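Local atomic coordinates of L-ornithine N(5)-monooxygenase (PDB entry 3S5W), a protein that catalyses the FAD- and NADPH-dependent hydroxylation of L-ornithine to N(5)-hydroxyornithine, the first step in making hydroxamate siderophores such as pyoverdin. Residues 161-166 with 407-412; 57-62 with 442-447; 280-285 with 420-425; 151-156 with 385-390. All coordinates share one frame; numbering follows the deposited sequence.

Contact 1: residues 161-166 with 407-412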
# COMPACT_ATOMS: atom_id res chain seq x y z
N GLN A 161 -4.87 -20.42 -29.33
CA GLN A 161 -4.15 -20.39 -28.04
C GLN A 161 -3.53 -19.01 -27.73
O GLN A 161 -2.99 -18.35 -28.61
CB GLN A 161 -3.05 -21.47 -27.99
CG GLN A 161 -3.40 -22.83 -28.63
CD GLN A 161 -4.07 -23.81 -27.68
OE1 GLN A 161 -5.16 -23.55 -27.14
NE2 GLN A 161 -3.44 -24.97 -27.49
N VAL A 162 -3.62 -18.59 -26.46
CA VAL A 162 -2.98 -17.35 -26.00
C VAL A 162 -1.48 -17.62 -25.79
O VAL A 162 -1.09 -18.17 -24.76
CB VAL A 162 -3.62 -16.82 -24.69
CG1 VAL A 162 -3.03 -15.48 -24.29
CG2 VAL A 162 -5.13 -16.70 -24.84
N GLU A 163 -0.66 -17.23 -26.76
CA GLU A 163 0.77 -17.51 -26.73
C GLU A 163 1.58 -16.35 -26.15
O GLU A 163 2.75 -16.51 -25.84
CB GLU A 163 1.31 -17.81 -28.14
CG GLU A 163 0.63 -18.98 -28.88
CD GLU A 163 0.90 -20.35 -28.27
OE1 GLU A 163 1.72 -20.47 -27.33
OE2 GLU A 163 0.26 -21.32 -28.74
N ALA A 164 0.97 -15.18 -26.08
CA ALA A 164 1.63 -13.99 -25.56
C ALA A 164 0.59 -12.96 -25.16
O ALA A 164 -0.60 -13.12 -25.43
CB ALA A 164 2.63 -13.43 -26.59
N LEU A 165 1.03 -11.91 -24.47
CA LEU A 165 0.13 -10.89 -24.02
C LEU A 165 0.58 -9.57 -24.57
O LEU A 165 1.77 -9.32 -24.69
CB LEU A 165 0.08 -10.85 -22.47
CG LEU A 165 -0.51 -12.06 -21.74
CD1 LEU A 165 -0.14 -11.99 -20.26
CD2 LEU A 165 -2.04 -12.16 -21.94
N ARG A 166 -0.39 -8.74 -24.93
CA ARG A 166 -0.13 -7.39 -25.39
C ARG A 166 -0.34 -6.47 -24.19
O ARG A 166 -1.42 -6.47 -23.60
CB ARG A 166 -1.11 -6.98 -26.50
CG ARG A 166 -0.87 -7.65 -27.84
CD ARG A 166 -2.15 -7.63 -28.75
NE ARG A 166 -2.74 -6.29 -28.85
CZ ARG A 166 -2.33 -5.33 -29.68
NH1 ARG A 166 -1.32 -5.57 -30.51
NH2 ARG A 166 -2.92 -4.14 -29.69
N ARG A 407 -6.44 -23.05 -22.77
CA ARG A 407 -6.13 -22.18 -23.94
C ARG A 407 -5.07 -21.11 -23.64
O ARG A 407 -4.33 -20.67 -24.53
CB ARG A 407 -7.39 -21.48 -24.47
CG ARG A 407 -8.39 -22.36 -25.22
CD ARG A 407 -9.69 -21.59 -25.44
NE ARG A 407 -10.38 -21.37 -24.17
CZ ARG A 407 -11.31 -20.44 -23.94
NH1 ARG A 407 -11.70 -19.60 -24.89
NH2 ARG A 407 -11.84 -20.35 -22.74
N CYS A 408 -5.01 -20.67 -22.39
CA CYS A 408 -4.07 -19.64 -21.98
C CYS A 408 -2.73 -20.30 -21.63
O CYS A 408 -2.63 -21.03 -20.64
CB CYS A 408 -4.66 -18.87 -20.80
SG CYS A 408 -3.99 -17.22 -20.50
N LYS A 409 -1.73 -20.06 -22.47
CA LYS A 409 -0.40 -20.67 -22.34
C LYS A 409 0.59 -19.75 -21.60
O LYS A 409 1.73 -20.14 -21.32
CB LYS A 409 0.17 -20.99 -23.73
CG LYS A 409 -0.73 -21.86 -24.62
CD LYS A 409 -0.64 -23.34 -24.25
CE LYS A 409 0.67 -23.95 -24.77
NZ LYS A 409 0.84 -25.35 -24.33
N VAL A 410 0.15 -18.52 -21.33
CA VAL A 410 0.99 -17.53 -20.66
C VAL A 410 0.74 -17.61 -19.15
O VAL A 410 -0.33 -18.06 -18.72
CB VAL A 410 0.70 -16.10 -21.15
CG1 VAL A 410 1.10 -15.95 -22.61
CG2 VAL A 410 -0.76 -15.75 -20.96
N ALA A 411 1.73 -17.17 -18.38
CA ALA A 411 1.62 -17.14 -16.91
C ALA A 411 1.35 -15.70 -16.48
O ALA A 411 2.04 -14.78 -16.92
CB ALA A 411 2.91 -17.68 -16.28
N ILE A 412 0.33 -15.51 -15.64
CA ILE A 412 0.01 -14.21 -15.05
C ILE A 412 0.08 -14.33 -13.51
O ILE A 412 -0.59 -15.18 -12.93
CB ILE A 412 -1.39 -13.73 -15.46
CG1 ILE A 412 -1.51 -13.74 -17.02
CG2 ILE A 412 -1.68 -12.34 -14.85
CD1 ILE A 412 -2.91 -13.70 -17.52
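Val162 is gripped through both of its backbone polar groups by the chain at Arg407-Lys409. Its N donates to Arg407 O at 2.9 Å, and its O accepts from Lys409 N at 3.0 Å. Together they form a single parallel bridge, Val162 to Cys408, beside strand 161-171. Beyond this bridge the packing is tight and mostly apolar. Val162 CG1 meets Val410 CG2 at 4.0 Å, the two side chains crossing at about a right angle. With CG1 of Val410 anti to its carbonyl carbon (chi1 -66°), that methyl lies against the backbone of Ala164, while CG2 fits against CG, CD1 and CD2 of Leu165. Leu165 CD1 then reaches Ile412 CG1 at 3.9 Å. The solvent side is looser. Glu163 and Lys409 run side by side in the same direction, Glu163 OE1 approaching CB and CG of Lys409 while Lys409 NZ stays 5.8 Å away from it. Gln161 OE1 rests on the carbons of Arg407, whose guanidinium turns away to Asp405 and Glu389. The attachment thus combines two backbone bonds with a hydrophobic seam, and direct ion pairing between the segments plays no part in it.

Contact 2: residues 57-62 with 442-447. With PO4 (phosphate ion), chain G.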
# COMPACT_ATOMS: atom_id res chain seq x y z
N GLY A 57 20.08 -18.38 -16.33
CA GLY A 57 20.02 -17.48 -17.50
C GLY A 57 19.25 -16.19 -17.25
O GLY A 57 18.18 -16.22 -16.66
N ALA A 58 19.79 -15.06 -17.70
CA ALA A 58 19.11 -13.77 -17.56
C ALA A 58 17.85 -13.76 -18.40
O ALA A 58 17.86 -14.25 -19.54
CB ALA A 58 20.03 -12.64 -17.96
N LEU A 59 16.75 -13.23 -17.86
CA LEU A 59 15.50 -13.08 -18.62
C LEU A 59 15.39 -11.68 -19.18
O LEU A 59 16.10 -10.78 -18.75
CB LEU A 59 14.27 -13.43 -17.77
CG LEU A 59 14.09 -14.87 -17.29
CD1 LEU A 59 12.92 -14.96 -16.33
CD2 LEU A 59 13.90 -15.87 -18.44
N GLU A 60 14.50 -11.50 -20.16
CA GLU A 60 14.22 -10.19 -20.74
C GLU A 60 13.02 -9.56 -20.02
O GLU A 60 11.87 -9.92 -20.30
CB GLU A 60 13.96 -10.32 -22.25
CG GLU A 60 15.21 -10.11 -23.11
CD GLU A 60 15.48 -8.63 -23.38
OE1 GLU A 60 14.51 -7.87 -23.53
OE2 GLU A 60 16.67 -8.24 -23.45
N VAL A 61 13.29 -8.61 -19.12
CA VAL A 61 12.27 -8.15 -18.16
C VAL A 61 12.08 -6.62 -18.15
O VAL A 61 13.05 -5.87 -18.24
CB VAL A 61 12.57 -8.71 -16.71
CG1 VAL A 61 11.52 -8.28 -15.72
CG2 VAL A 61 12.66 -10.24 -16.71
N LEU A 62 10.83 -6.18 -18.06
CA LEU A 62 10.50 -4.76 -17.85
C LEU A 62 9.49 -4.57 -16.72
O LEU A 62 8.52 -5.33 -16.60
CB LEU A 62 9.89 -4.12 -19.11
CG LEU A 62 10.74 -3.88 -20.36
CD1 LEU A 62 9.84 -3.24 -21.42
CD2 LEU A 62 11.91 -2.99 -20.07
N SER A 442 8.80 -19.96 -9.82
CA SER A 442 7.68 -20.41 -10.64
C SER A 442 7.83 -19.92 -12.09
O SER A 442 7.59 -20.67 -13.04
CB SER A 442 6.38 -19.90 -10.04
OG SER A 442 5.27 -20.20 -10.87
N LEU A 443 8.21 -18.65 -12.26
CA LEU A 443 8.36 -18.04 -13.59
C LEU A 443 9.40 -18.77 -14.42
O LEU A 443 9.11 -19.10 -15.59
CB LEU A 443 8.70 -16.56 -13.49
CG LEU A 443 8.93 -15.80 -14.80
CD1 LEU A 443 7.68 -15.82 -15.68
CD2 LEU A 443 9.35 -14.37 -14.53
N TYR A 444 10.58 -19.02 -13.84
CA TYR A 444 11.62 -19.80 -14.54
C TYR A 444 11.12 -21.20 -14.89
O TYR A 444 11.38 -21.67 -15.99
CB TYR A 444 12.92 -19.90 -13.73
CG TYR A 444 13.89 -18.78 -13.97
CD1 TYR A 444 14.77 -18.80 -15.07
CD2 TYR A 444 13.96 -17.70 -13.10
CE1 TYR A 444 15.67 -17.77 -15.28
CE2 TYR A 444 14.85 -16.66 -13.30
CZ TYR A 444 15.71 -16.70 -14.39
OH TYR A 444 16.60 -15.67 -14.58
N GLN A 445 10.42 -21.84 -13.96
CA GLN A 445 9.84 -23.16 -14.21
C GLN A 445 8.84 -23.12 -15.38
O GLN A 445 8.85 -24.01 -16.23
CB GLN A 445 9.19 -23.71 -12.93
CG GLN A 445 8.56 -25.13 -13.03
CD GLN A 445 9.55 -26.22 -13.50
OE1 GLN A 445 10.72 -26.24 -13.10
NE2 GLN A 445 9.07 -27.12 -14.36
N HIS A 446 8.01 -22.08 -15.43
CA HIS A 446 7.06 -21.92 -16.53
C HIS A 446 7.75 -21.64 -17.88
O HIS A 446 7.35 -22.20 -18.90
CB HIS A 446 6.04 -20.82 -16.23
CG HIS A 446 5.25 -20.40 -17.43
ND1 HIS A 446 4.15 -21.11 -17.88
CD2 HIS A 446 5.41 -19.37 -18.30
CE1 HIS A 446 3.66 -20.52 -18.96
NE2 HIS A 446 4.40 -19.46 -19.23
N LEU A 447 8.76 -20.77 -17.88
CA LEU A 447 9.47 -20.38 -19.09
C LEU A 447 10.49 -21.41 -19.61
O LEU A 447 10.93 -21.32 -20.76
CB LEU A 447 10.13 -19.01 -18.92
CG LEU A 447 9.22 -17.78 -18.74
CD1 LEU A 447 10.04 -16.53 -18.45
CD2 LEU A 447 8.32 -17.55 -19.95
P PO4 G . 2.26 -24.08 -17.48
O1 PO4 G . 3.35 -23.41 -16.66
O2 PO4 G . 1.65 -23.07 -18.43
O3 PO4 G . 2.87 -25.22 -18.26
O4 PO4 G . 1.18 -24.63 -16.57
O HOH W 1 16.53 -12.74 -15.08
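Leu59 carries CG anti to its carbonyl carbon (chi1 -66°) and continues extended, while the Tyr444 ring plane is turned nearly perpendicular to the plane through its CA, CB and CG (chi2 -83°); these settings slide the two side chains past each other in opposite directions. Leu59 CD1 comes to lie over one ring face, 4.0 Å from the centroid and 17° off the normal, a CH-pi contact displaced toward the rim. The same methyl also meets Leu443 CD2 at 4.0 Å and Leu447 CD1 at 3.9 Å, so the leucine is lodged among three side chains of one helix. At the ring edge, Tyr444 OH donates to Gly57 O at 2.7 Å. A water accepts from Leu59 N and donates to the same hydroxyl, which therefore joins two points of segment 57-62 and fixes the ring's direction. On another side of the helix, His446 ND1 gives a nearly straight bond of 2.7 Å to O1 of a phosphate ion, probably from the crystallisation liquor, which Arg401 also binds. The contact seats the last turns of helix 432-447 on a beta-alpha-beta unit, strand 30-36, helix 40-56 and parallel strand 61-65, whose Leu49, Arg52 and Gln56 touch Tyr444.

Contact 3: residues 280-285 with 420-425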
# COMPACT_ATOMS: atom_id res chain seq x y z
N LYS A 280 6.31 -18.81 7.24
CA LYS A 280 5.60 -20.06 7.56
C LYS A 280 4.06 -19.94 7.61
O LYS A 280 3.32 -20.88 7.27
CB LYS A 280 6.07 -20.57 8.94
CG LYS A 280 6.15 -22.08 9.06
CD LYS A 280 7.00 -22.50 10.30
CE LYS A 280 8.51 -22.49 9.96
NZ LYS A 280 9.21 -23.68 10.54
N PHE A 281 3.57 -18.80 8.07
CA PHE A 281 2.14 -18.63 8.14
C PHE A 281 1.50 -18.65 6.74
O PHE A 281 0.33 -18.98 6.62
CB PHE A 281 1.75 -17.34 8.87
CG PHE A 281 0.29 -17.26 9.18
CD1 PHE A 281 -0.22 -17.89 10.31
CD2 PHE A 281 -0.57 -16.55 8.35
CE1 PHE A 281 -1.60 -17.83 10.62
CE2 PHE A 281 -1.97 -16.48 8.63
CZ PHE A 281 -2.48 -17.13 9.77
N THR A 282 2.26 -18.28 5.71
CA THR A 282 1.68 -18.23 4.34
C THR A 282 1.18 -19.63 3.97
O THR A 282 0.03 -19.79 3.52
CB THR A 282 2.67 -17.67 3.29
OG1 THR A 282 3.13 -16.38 3.72
CG2 THR A 282 1.99 -17.53 1.86
N ASP A 283 2.03 -20.63 4.19
CA ASP A 283 1.71 -22.05 3.91
C ASP A 283 0.54 -22.51 4.74
O ASP A 283 -0.37 -23.22 4.25
CB ASP A 283 2.92 -22.94 4.21
CG ASP A 283 3.97 -22.92 3.12
OD1 ASP A 283 5.14 -23.23 3.42
OD2 ASP A 283 3.64 -22.59 1.95
N LEU A 284 0.53 -22.10 6.01
CA LEU A 284 -0.51 -22.52 6.93
C LEU A 284 -1.90 -22.02 6.50
O LEU A 284 -2.82 -22.81 6.38
CB LEU A 284 -0.16 -22.04 8.35
CG LEU A 284 -1.03 -22.46 9.55
CD1 LEU A 284 -2.30 -21.67 9.65
CD2 LEU A 284 -1.30 -23.97 9.54
N ILE A 285 -2.05 -20.71 6.29
CA ILE A 285 -3.35 -20.19 5.90
C ILE A 285 -3.82 -20.73 4.54
O ILE A 285 -4.99 -21.07 4.37
CB ILE A 285 -3.46 -18.63 6.00
CG1 ILE A 285 -4.93 -18.18 5.84
CG2 ILE A 285 -2.47 -17.93 5.05
CD1 ILE A 285 -5.21 -16.74 6.31
N ALA A 420 -6.80 -13.03 1.34
CA ALA A 420 -7.79 -14.07 1.70
C ALA A 420 -7.20 -15.48 1.77
O ALA A 420 -7.62 -16.29 2.60
CB ALA A 420 -9.03 -14.04 0.76
N SER A 421 -6.20 -15.76 0.95
CA SER A 421 -5.61 -17.10 0.88
C SER A 421 -4.19 -17.22 1.45
O SER A 421 -3.72 -18.31 1.76
CB SER A 421 -5.60 -17.59 -0.57
OG SER A 421 -4.94 -16.68 -1.45
N HIS A 422 -3.47 -16.10 1.49
CA HIS A 422 -2.04 -16.14 1.85
C HIS A 422 -1.72 -15.37 3.14
O HIS A 422 -0.60 -15.43 3.61
CB HIS A 422 -1.20 -15.51 0.71
CG HIS A 422 -1.15 -16.34 -0.53
ND1 HIS A 422 -0.02 -17.02 -0.93
CD2 HIS A 422 -2.11 -16.61 -1.44
CE1 HIS A 422 -0.28 -17.64 -2.07
NE2 HIS A 422 -1.54 -17.43 -2.40
N GLY A 423 -2.68 -14.64 3.68
CA GLY A 423 -2.53 -14.11 5.02
C GLY A 423 -2.27 -12.62 5.09
O GLY A 423 -2.14 -11.95 4.06
N LEU A 424 -2.15 -12.12 6.32
CA LEU A 424 -2.01 -10.68 6.57
C LEU A 424 -0.69 -10.07 6.07
O LEU A 424 -0.60 -8.83 5.94
CB LEU A 424 -2.26 -10.37 8.07
CG LEU A 424 -3.74 -10.51 8.45
CD1 LEU A 424 -3.91 -10.69 9.95
CD2 LEU A 424 -4.55 -9.32 8.02
N SER A 425 0.31 -10.89 5.76
CA SER A 425 1.53 -10.36 5.19
C SER A 425 1.31 -9.88 3.74
O SER A 425 2.17 -9.20 3.16
CB SER A 425 2.63 -11.42 5.17
OG SER A 425 3.08 -11.67 6.48
O HOH W 2 1.61 -13.92 2.87
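Ile285, His422 and Thr282 carry most of this contact, in which helix 279-287 packs against the C-terminal end of the short helix 419-422, where Gly423 leaves the helical conformation with positive phi. Ile285 has the largest share. Its CG1 is anti to the backbone N (chi1 -169°), which leaves CG2 between N and the carbonyl carbon and directs that methyl at the peptide joining His422 to Gly423. Ile285 CG2 lies 3.3 Å from His422 C and 3.5 Å from Ser421 O, a close fit of a methyl on backbone. The extended branch ends with CD1 at 4.0 Å from Gly423 CA, and the Phe281 ring brings its edge to the same alpha carbon. Gly423, with no side chain, lies directly against Phe281 and Ile285. Thr282 meets His422 obliquely: the methyl comes to the edge of the imidazole, near its plane. Tyr400 stacks on that imidazole, and Tyr286 meets it at a steep angle. Phe281 also touches Val276, a substrate-binding residue, and Ser425 OG bonds to Phe277 O, so the contact backs onto residues of the substrate site, the Phe281 side chain being about 10 Å from the bound N5-hydroxyornithine. A water bridges the segments, donating to His422 O at 2.8 Å and hydrogen-bonded to Thr282 OG1 at 3.0 Å.

Contact 4: residues 151-156 with 385-390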
# COMPACT_ATOMS: atom_id res chain seq x y z
N LEU A 151 -2.59 0.46 -19.24
CA LEU A 151 -4.04 0.66 -19.35
C LEU A 151 -4.83 -0.66 -19.42
O LEU A 151 -5.92 -0.77 -18.87
CB LEU A 151 -4.38 1.56 -20.55
CG LEU A 151 -3.66 2.91 -20.68
CD1 LEU A 151 -3.93 3.56 -22.05
CD2 LEU A 151 -4.07 3.88 -19.58
N ARG A 152 -4.29 -1.64 -20.13
CA ARG A 152 -4.98 -2.94 -20.31
C ARG A 152 -4.04 -4.00 -20.86
O ARG A 152 -3.01 -3.69 -21.45
CB ARG A 152 -6.20 -2.81 -21.25
CG ARG A 152 -5.86 -2.47 -22.68
CD ARG A 152 -7.12 -2.28 -23.58
NE ARG A 152 -6.72 -1.66 -24.85
CZ ARG A 152 -6.58 -0.35 -25.03
NH1 ARG A 152 -6.84 0.49 -24.05
NH2 ARG A 152 -6.20 0.11 -26.21
N ILE A 153 -4.42 -5.25 -20.66
CA ILE A 153 -3.65 -6.38 -21.13
C ILE A 153 -4.58 -7.15 -22.05
O ILE A 153 -5.70 -7.44 -21.66
CB ILE A 153 -3.24 -7.31 -19.97
CG1 ILE A 153 -2.60 -6.50 -18.83
CG2 ILE A 153 -2.30 -8.43 -20.47
CD1 ILE A 153 -1.33 -5.77 -19.21
N GLU A 154 -4.09 -7.45 -23.26
CA GLU A 154 -4.86 -8.18 -24.27
C GLU A 154 -4.18 -9.50 -24.67
O GLU A 154 -2.95 -9.59 -24.71
CB GLU A 154 -5.05 -7.34 -25.52
CG GLU A 154 -6.02 -6.17 -25.36
CD GLU A 154 -5.89 -5.17 -26.49
OE1 GLU A 154 -5.14 -5.45 -27.46
OE2 GLU A 154 -6.53 -4.10 -26.41
N PRO A 155 -4.99 -10.54 -24.96
CA PRO A 155 -4.46 -11.82 -25.41
C PRO A 155 -3.93 -11.78 -26.85
O PRO A 155 -4.59 -11.23 -27.72
CB PRO A 155 -5.68 -12.74 -25.34
CG PRO A 155 -6.86 -11.83 -25.45
CD PRO A 155 -6.45 -10.58 -24.76
N MET A 156 -2.75 -12.34 -27.09
CA MET A 156 -2.28 -12.55 -28.45
C MET A 156 -2.56 -13.99 -28.89
O MET A 156 -1.85 -14.93 -28.50
CB MET A 156 -0.80 -12.22 -28.59
CG MET A 156 -0.53 -11.01 -29.46
SD MET A 156 1.23 -10.73 -29.82
CE MET A 156 1.72 -12.26 -30.63
N GLU A 385 -9.64 -6.99 -17.73
CA GLU A 385 -10.92 -7.18 -18.45
C GLU A 385 -10.83 -7.96 -19.78
O GLU A 385 -11.57 -8.92 -19.94
CB GLU A 385 -11.69 -5.86 -18.66
CG GLU A 385 -13.13 -6.02 -19.22
CD GLU A 385 -14.16 -6.39 -18.14
OE1 GLU A 385 -14.27 -5.65 -17.13
OE2 GLU A 385 -14.88 -7.40 -18.29
N PRO A 386 -9.91 -7.58 -20.71
CA PRO A 386 -9.86 -8.36 -21.96
C PRO A 386 -9.45 -9.82 -21.79
O PRO A 386 -9.47 -10.57 -22.76
CB PRO A 386 -8.80 -7.62 -22.80
CG PRO A 386 -8.78 -6.25 -22.27
CD PRO A 386 -8.99 -6.43 -20.78
N LEU A 387 -9.08 -10.23 -20.57
CA LEU A 387 -8.66 -11.61 -20.30
C LEU A 387 -9.71 -12.40 -19.50
O LEU A 387 -9.50 -13.59 -19.22
CB LEU A 387 -7.29 -11.66 -19.60
CG LEU A 387 -6.05 -11.25 -20.41
CD1 LEU A 387 -4.83 -11.00 -19.52
CD2 LEU A 387 -5.73 -12.27 -21.47
N ALA A 388 -10.82 -11.75 -19.17
CA ALA A 388 -11.92 -12.34 -18.36
C ALA A 388 -12.42 -13.68 -18.90
O ALA A 388 -12.73 -14.59 -18.13
CB ALA A 388 -13.08 -11.35 -18.23
N GLU A 389 -12.49 -13.79 -20.21
CA GLU A 389 -12.88 -15.03 -20.88
C GLU A 389 -11.99 -16.24 -20.54
O GLU A 389 -12.43 -17.39 -20.68
CB GLU A 389 -12.96 -14.79 -22.39
CG GLU A 389 -12.53 -15.97 -23.25
CD GLU A 389 -13.56 -16.31 -24.31
OE1 GLU A 389 -14.02 -15.39 -25.02
OE2 GLU A 389 -13.91 -17.51 -24.41
N TYR A 390 -10.76 -16.00 -20.07
CA TYR A 390 -9.78 -17.08 -19.80
C TYR A 390 -9.49 -17.40 -18.31
O TYR A 390 -8.85 -18.41 -18.03
CB TYR A 390 -8.45 -16.81 -20.51
CG TYR A 390 -8.54 -16.63 -22.01
CD1 TYR A 390 -8.68 -15.35 -22.56
CD2 TYR A 390 -8.48 -17.73 -22.87
CE1 TYR A 390 -8.75 -15.17 -23.94
CE2 TYR A 390 -8.56 -17.56 -24.25
CZ TYR A 390 -8.70 -16.28 -24.77
OH TYR A 390 -8.77 -16.10 -26.13
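Pro386 sets its ring on the backbone of strand 148-158 at Ile153, with Pro386 CB 3.3 Å from Ile153 O and CG and CD nearly as close. This carbonyl is buried under the proline with no polar partner in the model. Glu154 lends its aliphatic part to the same ring, CG lying 4.0 Å from Pro386 CB. Leu387 divides its two methyls between Ile153 and Pro155, two residues apart on the strand. With CG anti to the carbonyl carbon (chi1 -69°), CD1 goes to Ile153 CG2 at 3.7 Å and CD2 to Pro155 CD at 3.8 Å. Pro155 slides past Leu387 in the opposite direction and crosses Tyr390 at about a right angle, its CG 4.1 Å from Tyr390 CE1. The loop is shaped by its own backbone bonds, Ala388 N to Glu385 O and Tyr390 N to Leu387 O, while CG of Glu389 packs over the centre of the Tyr390 ring. On the strand, Arg152 NE donates to Glu154 OE2 at 2.9 Å in a salt bridge, almost in the guanidinium plane but 34° out of the carboxylate plane; OE1 of that carboxylate pairs with Arg166. A classic beta bulge, Leu151 and Arg152 opposite Ile168, interrupts the pairing with strand 161-171. The loop thus lies along strand 148-158, where Ile153 N is hydrogen-bonded to Leu383, and reaches on to Leu165 and Val162 of strand 161-171.

In the fold
Contacts 1, 2 and 4 all reach the same mixed sheet and lie on one side of the chain's centre. Contacts 1 and 4 are nearest, their centres about 10 Å apart, because strands 148-158 and 161-171 are antiparallel neighbours. Contact 2 follows about 15 Å from contact 1, with His446 packed on Lys409 and Ala411. Contact 3 stands apart, its centre 25 to 28 Å from the others. Along the chain, contact 2 spans all the others. Segments 385-390, 407-412 and 420-425 follow the order of their partners, whereas 442-447 returns to residues 57-62, joining the C-terminal part to the mixed sheet and, through contact 3, to a helix near the substrate site.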